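Local coordinates for protein endoglucanase (Humicola insolens, PDB 1DYS) that hydrolyses internal beta-1,4-glucosidic linkages of cellulose as a glycoside hydrolase family 6 endoglucanase and so takes part in recycling plant biomass, at residues D61-I66 / A121-A126; P79-V84 / S128-A133. One frame throughout, in Å; residues are numbered along the deposited sequence.

Contact 1 of 2, residues D61-I66 / A121-A126; sequences DIDVAI and AQKLKA
Lys-123 sets CG anti to its carbonyl carbon (chi1 -77°), stays extended as far as CE, and bends at its last torsion (chi4 -64°), which turns NZ onto the carboxylate of Asp-63. The two residues belong to helices 60-74 and 108-126, which lie against the outside of the parallel strands in the distorted beta/alpha barrel of glycoside hydrolase family 6. Their short segments run nearly parallel, 14° apart, with axes 10.4 Å from each other at closest approach. A lysine suits this spacing because its methylenes span the groove while its charge still reaches the outer edge. There NZ makes a salt bridge to OD2 of Asp-63 at 2.6 Å, using that oxygen's syn lone pair; a second, weak bond reaches OD1 of the same carboxylate. Beneath the ion pair the contact turns apolar, and the branched Ile-62 meets both Lys-123 and Leu-124. CB itself faces CD of Lys-123 at 3.9 Å, and CG2, anti to the backbone N, meets CD1 of Leu-124 at 3.6 Å, those two side chains crossing at about a right angle. One turn on, Ile-66 brings CD1 to within 3.9 Å of the backbone O of Lys-123.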
# COMPACT_ATOMS: atom_id res chain seq x y z
N ASP A 61 -8.66 14.10 -0.15
CA ASP A 61 -10.02 13.59 -0.20
C ASP A 61 -10.92 14.30 0.80
O ASP A 61 -12.14 14.28 0.61
CB ASP A 61 -10.09 12.07 -0.01
CG ASP A 61 -9.90 11.35 -1.33
OD1 ASP A 61 -9.85 12.01 -2.39
OD2 ASP A 61 -9.78 10.09 -1.35
N ILE A 62 -10.37 14.96 1.86
CA ILE A 62 -11.27 15.71 2.74
C ILE A 62 -11.84 16.91 1.98
O ILE A 62 -13.04 17.24 2.08
CB ILE A 62 -10.52 16.19 4.00
CG1 ILE A 62 -10.03 14.99 4.80
CG2 ILE A 62 -11.43 17.00 4.92
CD1 ILE A 62 -9.18 15.41 6.00
N ASP A 63 -11.00 17.57 1.17
CA ASP A 63 -11.48 18.68 0.34
C ASP A 63 -12.56 18.18 -0.62
O ASP A 63 -13.60 18.85 -0.80
CB ASP A 63 -10.33 19.39 -0.37
CG ASP A 63 -9.29 19.90 0.61
OD1 ASP A 63 -9.63 20.54 1.64
OD2 ASP A 63 -8.07 19.70 0.42
N VAL A 64 -12.33 17.00 -1.21
CA VAL A 64 -13.32 16.40 -2.09
C VAL A 64 -14.64 16.19 -1.34
O VAL A 64 -15.71 16.56 -1.86
CB VAL A 64 -12.86 15.06 -2.70
CG1 VAL A 64 -13.98 14.50 -3.59
CG2 VAL A 64 -11.59 15.26 -3.50
N ALA A 65 -14.58 15.59 -0.15
CA ALA A 65 -15.81 15.33 0.62
C ALA A 65 -16.54 16.62 0.96
O ALA A 65 -17.78 16.75 0.88
CB ALA A 65 -15.50 14.50 1.89
N ILE A 66 -15.78 17.64 1.37
CA ILE A 66 -16.39 18.93 1.73
C ILE A 66 -17.04 19.57 0.51
O ILE A 66 -18.11 20.16 0.65
CB ILE A 66 -15.31 19.84 2.32
CG1 ILE A 66 -14.98 19.40 3.74
CG2 ILE A 66 -15.72 21.33 2.36
CD1 ILE A 66 -13.70 19.99 4.28
N ALA A 121 -7.34 18.63 11.03
CA ALA A 121 -8.15 19.52 11.87
C ALA A 121 -8.39 20.87 11.23
O ALA A 121 -9.49 21.41 11.39
CB ALA A 121 -7.50 19.65 13.23
N GLN A 122 -7.39 21.38 10.53
CA GLN A 122 -7.52 22.69 9.88
C GLN A 122 -8.67 22.66 8.88
O GLN A 122 -9.50 23.58 8.84
CB GLN A 122 -6.21 23.04 9.15
CG GLN A 122 -6.28 24.34 8.33
CD GLN A 122 -4.99 24.56 7.57
OE1 GLN A 122 -3.98 23.86 7.74
NE2 GLN A 122 -4.98 25.55 6.69
N LYS A 123 -8.69 21.61 8.04
CA LYS A 123 -9.74 21.51 7.03
C LYS A 123 -11.13 21.37 7.62
O LYS A 123 -12.08 22.00 7.16
CB LYS A 123 -9.45 20.21 6.22
CG LYS A 123 -8.30 20.47 5.24
CD LYS A 123 -8.07 19.15 4.48
CE LYS A 123 -6.75 19.21 3.70
NZ LYS A 123 -6.76 20.24 2.65
N LEU A 124 -11.27 20.59 8.70
CA LEU A 124 -12.61 20.46 9.29
C LEU A 124 -13.02 21.71 10.06
O LEU A 124 -14.20 22.07 9.97
CB LEU A 124 -12.68 19.23 10.20
CG LEU A 124 -13.07 17.91 9.53
CD1 LEU A 124 -12.07 17.51 8.44
CD2 LEU A 124 -13.06 16.82 10.59
N LYS A 125 -12.10 22.35 10.78
CA LYS A 125 -12.49 23.55 11.54
C LYS A 125 -12.80 24.69 10.59
O LYS A 125 -13.64 25.54 10.92
CB LYS A 125 -11.41 23.93 12.56
CG LYS A 125 -11.36 22.96 13.75
CD LYS A 125 -10.24 23.30 14.74
CE LYS A 125 -10.36 22.36 15.93
NZ LYS A 125 -9.26 22.52 16.90
N ALA A 126 -12.20 24.72 9.40
CA ALA A 126 -12.54 25.79 8.43
C ALA A 126 -13.93 25.56 7.88
O ALA A 126 -14.67 26.52 7.61
CB ALA A 126 -11.50 25.82 7.32

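Contact 2 of 2, residues P79-V84 / S128-A133; sequences PIVGLV and SDVQFA
Val-81 and Phe-132 lie side by side and point the same way, with CB of Val-81 3.9 Å from CD1 of the ring. Leu-83 brings its CD1 to the same ring carbon, the two side chains crossing obliquely. Val-130 completes the cluster: its CG1 sits 3.5 Å above one face of the Phe-132 ring, toward the rim, and also touches CG2 of Val-81 at 3.8 Å. Branched residues and a flat ring suit this face of the sheet, where helices 60-74 and 108-126 pack.

On the reverse face Ile-80 has CG1 anti to its backbone N (chi1 179°), laying CG1 against the carbonyl of Gln-131 and bringing CD1 to 4.2 Å from CB of Ala-133. Replacing Ile-80 by an alanine would probably open a gap beside Ala-133 and leave the Gln-131 carbonyl with less apolar cover, since CG1 and CD1 would be gone.

Strands 79-85 and 132-136 are parallel neighbours in the barrel, and helix 108-126 lies on the connection between them, making a beta-alpha-beta crossover. Val-81 pairs through both of its backbone polar atoms: N gives a hydrogen bond to Gln-131 O (3.0 Å), and O accepts one from Ala-133 N (2.9 Å). Leu-83 N continues the pairing to Ala-133 O. At the start of the pairing a water takes over, donating to Pro-79 O (2.9 Å) and accepting from Gln-131 N (3.0 Å). The Gln-131 side chain bends at chi2, and its OE1 is hydrogen-bonded to His-176.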
# COMPACT_ATOMS: atom_id res chain seq x y z
N PRO A 79 -26.65 16.87 4.70
CA PRO A 79 -25.65 15.82 4.77
C PRO A 79 -24.88 15.78 6.06
O PRO A 79 -24.79 16.75 6.82
CB PRO A 79 -24.68 16.09 3.59
CG PRO A 79 -24.84 17.57 3.37
CD PRO A 79 -26.19 17.98 3.88
N ILE A 80 -24.31 14.60 6.28
CA ILE A 80 -23.28 14.48 7.33
C ILE A 80 -22.17 13.70 6.62
O ILE A 80 -22.46 12.71 5.96
CB ILE A 80 -23.73 13.92 8.65
CG1 ILE A 80 -22.54 13.85 9.62
CG2 ILE A 80 -24.42 12.56 8.44
CD1 ILE A 80 -22.93 13.55 11.06
N VAL A 81 -20.96 14.25 6.66
CA VAL A 81 -19.84 13.58 5.99
C VAL A 81 -19.11 12.58 6.88
O VAL A 81 -18.73 12.98 7.98
CB VAL A 81 -18.81 14.69 5.63
CG1 VAL A 81 -17.53 14.09 5.03
CG2 VAL A 81 -19.45 15.68 4.67
N GLY A 82 -18.93 11.34 6.45
CA GLY A 82 -18.18 10.38 7.28
C GLY A 82 -16.73 10.39 6.77
O GLY A 82 -16.51 10.21 5.57
N LEU A 83 -15.80 10.54 7.73
CA LEU A 83 -14.36 10.49 7.39
C LEU A 83 -13.70 9.44 8.30
O LEU A 83 -14.03 9.40 9.48
CB LEU A 83 -13.64 11.82 7.64
CG LEU A 83 -14.14 12.99 6.77
CD1 LEU A 83 -13.37 14.26 7.20
CD2 LEU A 83 -13.97 12.69 5.31
N VAL A 84 -12.73 8.71 7.76
CA VAL A 84 -12.01 7.72 8.59
C VAL A 84 -10.59 8.29 8.79
O VAL A 84 -9.95 8.57 7.80
CB VAL A 84 -11.90 6.35 7.91
CG1 VAL A 84 -11.33 5.36 8.94
CG2 VAL A 84 -13.27 5.84 7.47
N SER A 128 -16.93 24.98 8.99
CA SER A 128 -17.86 25.07 10.10
C SER A 128 -19.34 24.89 9.74
O SER A 128 -20.17 24.64 10.63
CB SER A 128 -17.68 26.42 10.81
OG SER A 128 -17.85 27.53 9.97
N ASP A 129 -19.65 25.00 8.48
CA ASP A 129 -20.93 24.85 7.84
C ASP A 129 -21.24 23.38 7.54
O ASP A 129 -22.35 23.03 7.14
CB ASP A 129 -20.95 25.60 6.50
CG ASP A 129 -19.91 25.20 5.49
OD1 ASP A 129 -18.72 25.03 5.84
OD2 ASP A 129 -20.17 25.06 4.27
N VAL A 130 -20.22 22.53 7.66
CA VAL A 130 -20.45 21.10 7.38
C VAL A 130 -20.42 20.24 8.63
O VAL A 130 -19.58 20.41 9.51
CB VAL A 130 -19.33 20.67 6.40
CG1 VAL A 130 -19.40 19.19 6.06
CG2 VAL A 130 -19.41 21.51 5.12
N GLN A 131 -21.35 19.25 8.68
CA GLN A 131 -21.28 18.36 9.84
C GLN A 131 -20.40 17.14 9.53
O GLN A 131 -20.59 16.59 8.44
CB GLN A 131 -22.71 17.86 10.21
CG GLN A 131 -23.54 19.07 10.69
CD GLN A 131 -23.21 19.51 12.09
OE1 GLN A 131 -22.98 18.71 13.00
NE2 GLN A 131 -23.13 20.84 12.28
N PHE A 132 -19.56 16.73 10.47
CA PHE A 132 -18.68 15.60 10.23
C PHE A 132 -18.81 14.53 11.30
O PHE A 132 -18.91 14.81 12.49
CB PHE A 132 -17.20 16.06 10.28
CG PHE A 132 -16.77 17.03 9.22
CD1 PHE A 132 -16.37 16.64 7.95
CD2 PHE A 132 -16.88 18.40 9.46
CE1 PHE A 132 -16.01 17.56 7.00
CE2 PHE A 132 -16.56 19.33 8.49
CZ PHE A 132 -16.09 18.93 7.25
N ALA A 133 -18.79 13.28 10.84
CA ALA A 133 -18.66 12.14 11.73
C ALA A 133 -17.28 11.51 11.43
O ALA A 133 -17.05 11.11 10.29
CB ALA A 133 -19.66 11.01 11.52
O HOH W 1 -23.28 19.17 6.39

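Contact 1 is the helical layer and contact 2 the strand layer of one section of the barrel wall, their centres 9 Å apart. Side chains join them at several points, among them Ile-66 CG1 to Phe-132 CZ at 3.7 Å, Leu-124 CD1 to Leu-83 CD1 at 3.7 Å, and Ala-65 CB to Val-81 CG1 at 3.8 Å. The segments alternate along the chain, helix, strand, helix, strand, as in a beta/alpha barrel. Trp-52, probably a substrate-binding residue, is about 8 Å from Leu-83 and about 10 Å from Ile-62, side chain to side chain. Beyond the C-terminal ends of strands 79-85 and 132-136 come Asp-92 and Asp-139, the probable proton donors.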